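Local coordinates for probable mannosyltransferase KTR4 (Saccharomyces cerevisiae, PDB 5A07), which is probably a glycosyltransferase of the GT-A fold, a member of a mannosyltransferase family that holds guanosine-5'-diphosphate and a manganese ion in this structure, at residues Thr106-Val111 / Thr139-Glu144; Ser114-Ile119 / Asp148-Gly153. All blocks are in the same frame, centred on the assembly; numbering follows the deposited sequence.

Contact 1 (Thr106-Val111 / Thr139-Glu144); sequences TILSLV and TFLNDE. With GDP (guanosine-5'-diphosphate), chain F.
Leu108 and Leu141 meet on one face of two parallel strands, the pair joined through helix 116-131 in a beta-alpha-beta unit of the GT-A fold. With CG of Leu108 opposite the backbone N (chi1 171°) and chi2 near +68°, CD1 reaches Leu141 CD1 at 3.9 Å. The two side chains pass at a slant. Leu110 lies on the same face and rests its CD1 against Leu141 CB; its CG touches the base of guanosine-5'-diphosphate at N3 and its CD2 lies nearest ribose O4'. Thr106 and Thr139 cross at about a right angle, with their OG1 atoms 2.9 Å apart. Phe140 and Ser109 occupy the other face. Val111 CG2 comes to the edge of the Phe140 ring, near its plane, 4.1 Å from CD2. A water over one ring face is hydrogen-bonded to Ser109 OG and donates to Thr139 O. Helix 116-131 covers this face through Ile119 and Ile123. Four backbone bonds join the strands. Their C-terminal ends then hold the nucleotide. Leu110 O accepts from both ribose hydroxyls. Asn142 OD1 accepts from Glu144 N in an Asx turn and from GDP N2 at 2.9 Å. Asp143 OD1 accepts from GDP N1 at 2.7 Å.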
loop_
_atom_site.group_PDB
_atom_site.type_symbol
_atom_site.label_atom_id
_atom_site.label_comp_id
_atom_site.label_asym_id
_atom_site.label_seq_id
_atom_site.Cartn_x
_atom_site.Cartn_y
_atom_site.Cartn_z
ATOM N N THR B 106 -14.680 6.625 1.266
ATOM C CA THR B 106 -14.386 7.306 2.502
ATOM C C THR B 106 -12.885 7.412 2.646
ATOM O O THR B 106 -12.145 6.551 2.158
ATOM C CB THR B 106 -15.000 6.591 3.702
ATOM O OG1 THR B 106 -14.912 7.373 4.895
ATOM C CG2 THR B 106 -14.389 5.207 3.896
ATOM N N ILE B 107 -12.479 8.456 3.349
ATOM C CA ILE B 107 -11.135 8.544 3.886
ATOM C C ILE B 107 -11.099 7.801 5.173
ATOM O O ILE B 107 -11.969 8.005 5.997
ATOM C CB ILE B 107 -10.750 9.989 4.073
ATOM C CG1 ILE B 107 -10.795 10.647 2.712
ATOM C CG2 ILE B 107 -9.338 10.047 4.591
ATOM C CD1 ILE B 107 -11.120 12.040 2.840
ATOM N N LEU B 108 -10.194 6.843 5.314
ATOM C CA LEU B 108 -10.162 5.970 6.448
ATOM C C LEU B 108 -8.913 6.144 7.277
ATOM O O LEU B 108 -7.799 6.153 6.744
ATOM C CB LEU B 108 -10.208 4.501 5.985
ATOM C CG LEU B 108 -9.951 3.466 7.090
ATOM C CD1 LEU B 108 -11.062 3.404 8.121
ATOM C CD2 LEU B 108 -9.770 2.075 6.495
ATOM N N SER B 109 -9.052 6.242 8.606
ATOM C CA SER B 109 -7.903 6.238 9.475
ATOM C C SER B 109 -8.164 5.319 10.679
ATOM O O SER B 109 -9.143 5.516 11.416
ATOM C CB SER B 109 -7.573 7.626 10.058
ATOM O OG SER B 109 -7.571 8.694 9.122
ATOM N N LEU B 110 -7.221 4.427 10.898
ATOM C CA LEU B 110 -7.127 3.653 12.102
ATOM C C LEU B 110 -6.176 4.380 12.968
ATOM O O LEU B 110 -4.997 4.493 12.620
ATOM C CB LEU B 110 -6.549 2.279 11.773
ATOM C CG LEU B 110 -6.276 1.364 12.941
ATOM C CD1 LEU B 110 -7.596 0.832 13.519
ATOM C CD2 LEU B 110 -5.355 0.186 12.599
ATOM N N VAL B 111 -6.669 4.891 14.120
ATOM C CA VAL B 111 -5.847 5.696 14.988
ATOM C C VAL B 111 -6.233 5.524 16.454
ATOM O O VAL B 111 -7.338 5.064 16.740
ATOM C CB VAL B 111 -5.993 7.208 14.697
ATOM C CG1 VAL B 111 -5.240 7.570 13.416
ATOM C CG2 VAL B 111 -7.412 7.617 14.475
ATOM N N THR B 139 -13.897 8.227 8.017
ATOM C CA THR B 139 -14.197 7.164 8.919
ATOM C C THR B 139 -12.996 6.915 9.786
ATOM O O THR B 139 -11.862 6.714 9.266
ATOM C CB THR B 139 -14.537 5.863 8.172
ATOM O OG1 THR B 139 -15.687 6.055 7.325
ATOM C CG2 THR B 139 -14.898 4.744 9.149
ATOM N N PHE B 140 -13.201 6.920 11.117
ATOM C CA PHE B 140 -12.153 6.620 12.036
ATOM C C PHE B 140 -12.452 5.318 12.812
ATOM O O PHE B 140 -13.572 5.155 13.321
ATOM C CB PHE B 140 -12.002 7.728 13.067
ATOM C CG PHE B 140 -11.661 9.038 12.476
ATOM C CD1 PHE B 140 -12.649 9.874 11.991
ATOM C CD2 PHE B 140 -10.348 9.405 12.332
ATOM C CE1 PHE B 140 -12.359 11.083 11.434
ATOM C CE2 PHE B 140 -10.055 10.629 11.755
ATOM C CZ PHE B 140 -11.017 11.460 11.321
ATOM N N LEU B 141 -11.452 4.478 12.948
ATOM C CA LEU B 141 -11.561 3.230 13.682
ATOM C C LEU B 141 -10.512 3.096 14.693
ATOM O O LEU B 141 -9.413 3.576 14.515
ATOM C CB LEU B 141 -11.466 2.007 12.739
ATOM C CG LEU B 141 -12.452 1.925 11.584
ATOM C CD1 LEU B 141 -12.220 0.704 10.627
ATOM C CD2 LEU B 141 -13.904 1.948 12.104
ATOM N N ASN B 142 -10.843 2.437 15.827
ATOM C CA ASN B 142 -9.910 2.257 16.907
ATOM C C ASN B 142 -10.235 0.943 17.643
ATOM O O ASN B 142 -11.400 0.546 17.674
ATOM C CB ASN B 142 -10.085 3.495 17.821
ATOM C CG ASN B 142 -9.060 3.598 18.966
ATOM O OD1 ASN B 142 -8.203 2.740 19.228
ATOM N ND2 ASN B 142 -9.162 4.723 19.668
ATOM N N ASP B 143 -9.236 0.316 18.243
ATOM C CA ASP B 143 -9.481 -0.869 19.079
ATOM C C ASP B 143 -10.053 -0.491 20.460
ATOM O O ASP B 143 -10.590 -1.352 21.120
ATOM C CB ASP B 143 -8.209 -1.713 19.266
ATOM C CG ASP B 143 -7.058 -0.944 19.867
ATOM O OD1 ASP B 143 -6.665 0.133 19.365
ATOM O OD2 ASP B 143 -6.460 -1.418 20.845
ATOM N N GLU B 144 -9.893 0.769 20.877
ATOM C CA GLU B 144 -10.535 1.331 22.083
ATOM C C GLU B 144 -11.563 2.278 21.606
ATOM O O GLU B 144 -11.521 2.672 20.442
ATOM C CB GLU B 144 -9.527 2.121 22.869
ATOM C CG GLU B 144 -8.428 1.319 23.480
ATOM C CD GLU B 144 -7.500 2.258 24.245
ATOM O OE1 GLU B 144 -7.646 3.513 24.078
ATOM O OE2 GLU B 144 -6.641 1.775 25.024
HETATM P PB GDP F . 4.144 2.303 10.753
HETATM O O1B GDP F . 5.332 2.740 11.523
HETATM O O2B GDP F . 4.114 0.989 10.222
HETATM O O3B GDP F . 3.645 3.367 9.850
HETATM O O3A GDP F . 3.089 2.078 11.966
HETATM P PA GDP F . 2.033 3.044 12.650
HETATM O O1A GDP F . 2.173 3.124 14.108
HETATM O O2A GDP F . 1.821 4.347 11.996
HETATM O "O5'" GDP F . 0.722 2.192 12.439
HETATM C "C5'" GDP F . -0.086 2.063 11.261
HETATM C "C4'" GDP F . -1.472 2.666 11.414
HETATM O "O4'" GDP F . -2.159 1.911 12.421
HETATM C "C3'" GDP F . -1.491 4.122 11.848
HETATM O "O3'" GDP F . -2.680 4.748 11.308
HETATM C "C2'" GDP F . -1.550 4.012 13.380
HETATM O "O2'" GDP F . -2.198 5.130 13.972
HETATM C "C1'" GDP F . -2.405 2.803 13.526
HETATM N N9 GDP F . -2.119 1.999 14.737
HETATM C C8 GDP F . -0.982 1.338 15.076
HETATM N N7 GDP F . -1.186 0.658 16.275
HETATM C C5 GDP F . -2.479 0.897 16.653
HETATM C C6 GDP F . -3.315 0.473 17.792
HETATM O O6 GDP F . -2.724 -0.291 18.621
HETATM N N1 GDP F . -4.571 0.934 17.851
HETATM C C2 GDP F . -5.093 1.801 16.904
HETATM N N2 GDP F . -6.346 2.226 17.030
HETATM N N3 GDP F . -4.356 2.227 15.833
HETATM C C4 GDP F . -3.107 1.763 15.650
HETATM O O HOH W 1 -10.290 9.278 8.523
#

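Contact 2 (Ser114-Ile119 / Asp148-Gly153); sequences SDLEDI and DEFKDG
The Phe150 ring carries Leu116 CD1 over one face, and Ile119 approaches it obliquely. The contact joins the N-terminal turns of helices 116-131 and 148-156, the helices that follow two neighbouring parallel strands in the GT-A fold. Leu116 CD1 sits 4.1 Å from the centroid of the Phe150 ring, 21° off the normal. This is a CH-pi contact, displaced toward the rim of the ring. Leu116 CB also touches the CD2 and CE2 side of the ring. The two side chains run past each other in opposite directions. Phe150 CG lies opposite the backbone N (chi1 -171°), and this carries the ring across to helix 116-131. Phe146 and Phe166 also pack on Phe150, and Asn113 touches it from the loop after strand 105-110. The ring is buried.

Beyond the ring, Leu116 reaches the backbone of helix 148-156. Its CD1 lies 3.8 Å from Phe150 O, and its CD2 lies 4.2 Å from Glu149 O. Glu149 O already accepts from Gly153 N within the helix. Gly153 has no side chain where Leu116 comes in, and Leu116 CD1 lies 4.4 Å from Gly153 C. Ile154, one residue further on, touches both Leu116 and Ile119.

Contact between the segments is apolar. Asp115 stands at the N-cap position of helix 116-131, but its side chain makes no capping bond. Its OD2 forms a salt bridge with Arg112 NE and a weak hydrogen bond to O2' of guanosine-5'-diphosphate. The contact therefore lies beside the nucleotide pocket. One turn along the helix from Asp115, Ile119 CG2 lies 4.2 Å from Phe150 CZ.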
loop_
_atom_site.group_PDB
_atom_site.type_symbol
_atom_site.label_atom_id
_atom_site.label_comp_id
_atom_site.label_asym_id
_atom_site.label_seq_id
_atom_site.Cartn_x
_atom_site.Cartn_y
_atom_site.Cartn_z
ATOM N N SER B 114 -4.560 8.981 21.357
ATOM C CA SER B 114 -3.334 9.707 21.508
ATOM C C SER B 114 -2.796 10.218 20.170
ATOM O O SER B 114 -1.871 10.995 20.206
ATOM C CB SER B 114 -2.249 8.838 22.178
ATOM O OG SER B 114 -1.969 7.744 21.395
ATOM N N ASP B 115 -3.410 9.855 19.022
ATOM C CA ASP B 115 -2.865 10.288 17.712
ATOM C C ASP B 115 -3.563 11.530 17.276
ATOM O O ASP B 115 -3.402 11.998 16.140
ATOM C CB ASP B 115 -3.101 9.194 16.687
ATOM C CG ASP B 115 -2.198 8.024 16.884
ATOM O OD1 ASP B 115 -0.990 8.253 17.138
ATOM O OD2 ASP B 115 -2.657 6.867 16.825
ATOM N N LEU B 116 -4.384 12.105 18.152
ATOM C CA LEU B 116 -5.223 13.213 17.727
ATOM C C LEU B 116 -4.500 14.370 16.995
ATOM O O LEU B 116 -4.880 14.767 15.884
ATOM C CB LEU B 116 -6.020 13.822 18.903
ATOM C CG LEU B 116 -6.810 15.017 18.510
ATOM C CD1 LEU B 116 -7.924 14.668 17.560
ATOM C CD2 LEU B 116 -7.395 15.592 19.834
ATOM N N GLU B 117 -3.407 14.818 17.570
ATOM C CA GLU B 117 -2.730 15.965 16.934
ATOM C C GLU B 117 -2.100 15.642 15.584
ATOM O O GLU B 117 -2.182 16.446 14.650
ATOM C CB GLU B 117 -1.658 16.497 17.869
ATOM C CG GLU B 117 -2.190 17.117 19.084
ATOM C CD GLU B 117 -1.041 17.579 19.997
ATOM O OE1 GLU B 117 -0.325 16.696 20.581
ATOM O OE2 GLU B 117 -0.883 18.842 20.068
ATOM N N ASP B 118 -1.564 14.457 15.476
ATOM C CA ASP B 118 -0.842 13.997 14.273
ATOM C C ASP B 118 -1.811 13.653 13.175
ATOM O O ASP B 118 -1.529 13.869 12.025
ATOM C CB ASP B 118 0.043 12.800 14.652
ATOM C CG ASP B 118 1.327 13.242 15.328
ATOM O OD1 ASP B 118 1.601 14.476 15.330
ATOM O OD2 ASP B 118 2.056 12.400 15.851
ATOM N N ILE B 119 -2.955 13.106 13.529
ATOM C CA ILE B 119 -3.976 12.865 12.513
ATOM C C ILE B 119 -4.617 14.113 12.062
ATOM O O ILE B 119 -4.917 14.264 10.852
ATOM C CB ILE B 119 -5.008 11.760 12.912
ATOM C CG1 ILE B 119 -5.662 11.187 11.657
ATOM C CG2 ILE B 119 -6.074 12.280 13.891
ATOM C CD1 ILE B 119 -4.792 10.440 10.677
ATOM N N ASP B 148 -14.875 11.597 23.632
ATOM C CA ASP B 148 -15.503 12.802 23.175
ATOM C C ASP B 148 -14.528 13.916 22.806
ATOM O O ASP B 148 -14.823 14.680 21.904
ATOM C CB ASP B 148 -16.453 13.398 24.231
ATOM C CG ASP B 148 -17.751 12.578 24.366
ATOM O OD1 ASP B 148 -17.984 11.660 23.572
ATOM O OD2 ASP B 148 -18.532 12.860 25.258
ATOM N N GLU B 149 -13.424 14.054 23.540
ATOM C CA GLU B 149 -12.430 15.077 23.175
ATOM C C GLU B 149 -11.705 14.793 21.831
ATOM O O GLU B 149 -11.463 15.702 21.051
ATOM C CB GLU B 149 -11.374 15.219 24.280
ATOM C CG GLU B 149 -12.004 15.921 25.504
ATOM C CD GLU B 149 -10.999 16.329 26.558
ATOM O OE1 GLU B 149 -10.011 15.613 26.724
ATOM O OE2 GLU B 149 -11.201 17.441 27.127
ATOM N N PHE B 150 -11.478 13.535 21.548
ATOM C CA PHE B 150 -11.039 13.132 20.172
ATOM C C PHE B 150 -12.007 13.568 19.108
ATOM O O PHE B 150 -11.655 14.330 18.176
ATOM C CB PHE B 150 -10.751 11.653 20.119
ATOM C CG PHE B 150 -10.108 11.233 18.835
ATOM C CD1 PHE B 150 -10.866 11.043 17.729
ATOM C CD2 PHE B 150 -8.746 11.095 18.756
ATOM C CE1 PHE B 150 -10.312 10.681 16.532
ATOM C CE2 PHE B 150 -8.157 10.701 17.572
ATOM C CZ PHE B 150 -8.923 10.497 16.468
ATOM N N LYS B 151 -13.259 13.156 19.238
ATOM C CA LYS B 151 -14.254 13.509 18.285
ATOM C C LYS B 151 -14.425 14.978 18.116
ATOM O O LYS B 151 -14.530 15.496 16.973
ATOM C CB LYS B 151 -15.582 12.862 18.662
ATOM C CG LYS B 151 -15.485 11.354 18.776
ATOM C CD LYS B 151 -16.877 10.765 19.046
ATOM C CE LYS B 151 -16.739 9.354 19.555
ATOM N NZ LYS B 151 -18.151 8.852 19.846
ATOM N N ASP B 152 -14.493 15.696 19.237
ATOM C CA ASP B 152 -14.658 17.151 19.165
ATOM C C ASP B 152 -13.435 17.808 18.480
ATOM O O ASP B 152 -13.593 18.821 17.729
ATOM C CB ASP B 152 -14.785 17.746 20.597
ATOM C CG ASP B 152 -16.184 17.456 21.240
ATOM O OD1 ASP B 152 -17.149 17.251 20.481
ATOM O OD2 ASP B 152 -16.255 17.499 22.473
ATOM N N GLY B 153 -12.262 17.276 18.771
ATOM C CA GLY B 153 -11.030 17.816 18.188
ATOM C C GLY B 153 -11.069 17.680 16.657
ATOM O O GLY B 153 -10.787 18.609 15.905
#

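From the N terminus, the chain runs along strand 105-110, passes through 114-115, turns back through helix 116-131, then runs along strand 138-142 parallel to the first and enters helix 148-156. Contact 1 closes the first loop, joining the two strands of the beta-alpha-beta unit. Contact 2 opens inside that loop and closes beyond it, so the two cross rather than nest. Contact 1 ties strand to strand within the sheet. Contact 2 ties together the helices that follow those strands. Their centres are 11 Å apart and they touch directly: Val111 CG2 packs on Phe150 CZ, and Ile119 CD1 lies 3.6 Å from Ser109 OG. Both contribute residues to the guanosine-5'-diphosphate pocket.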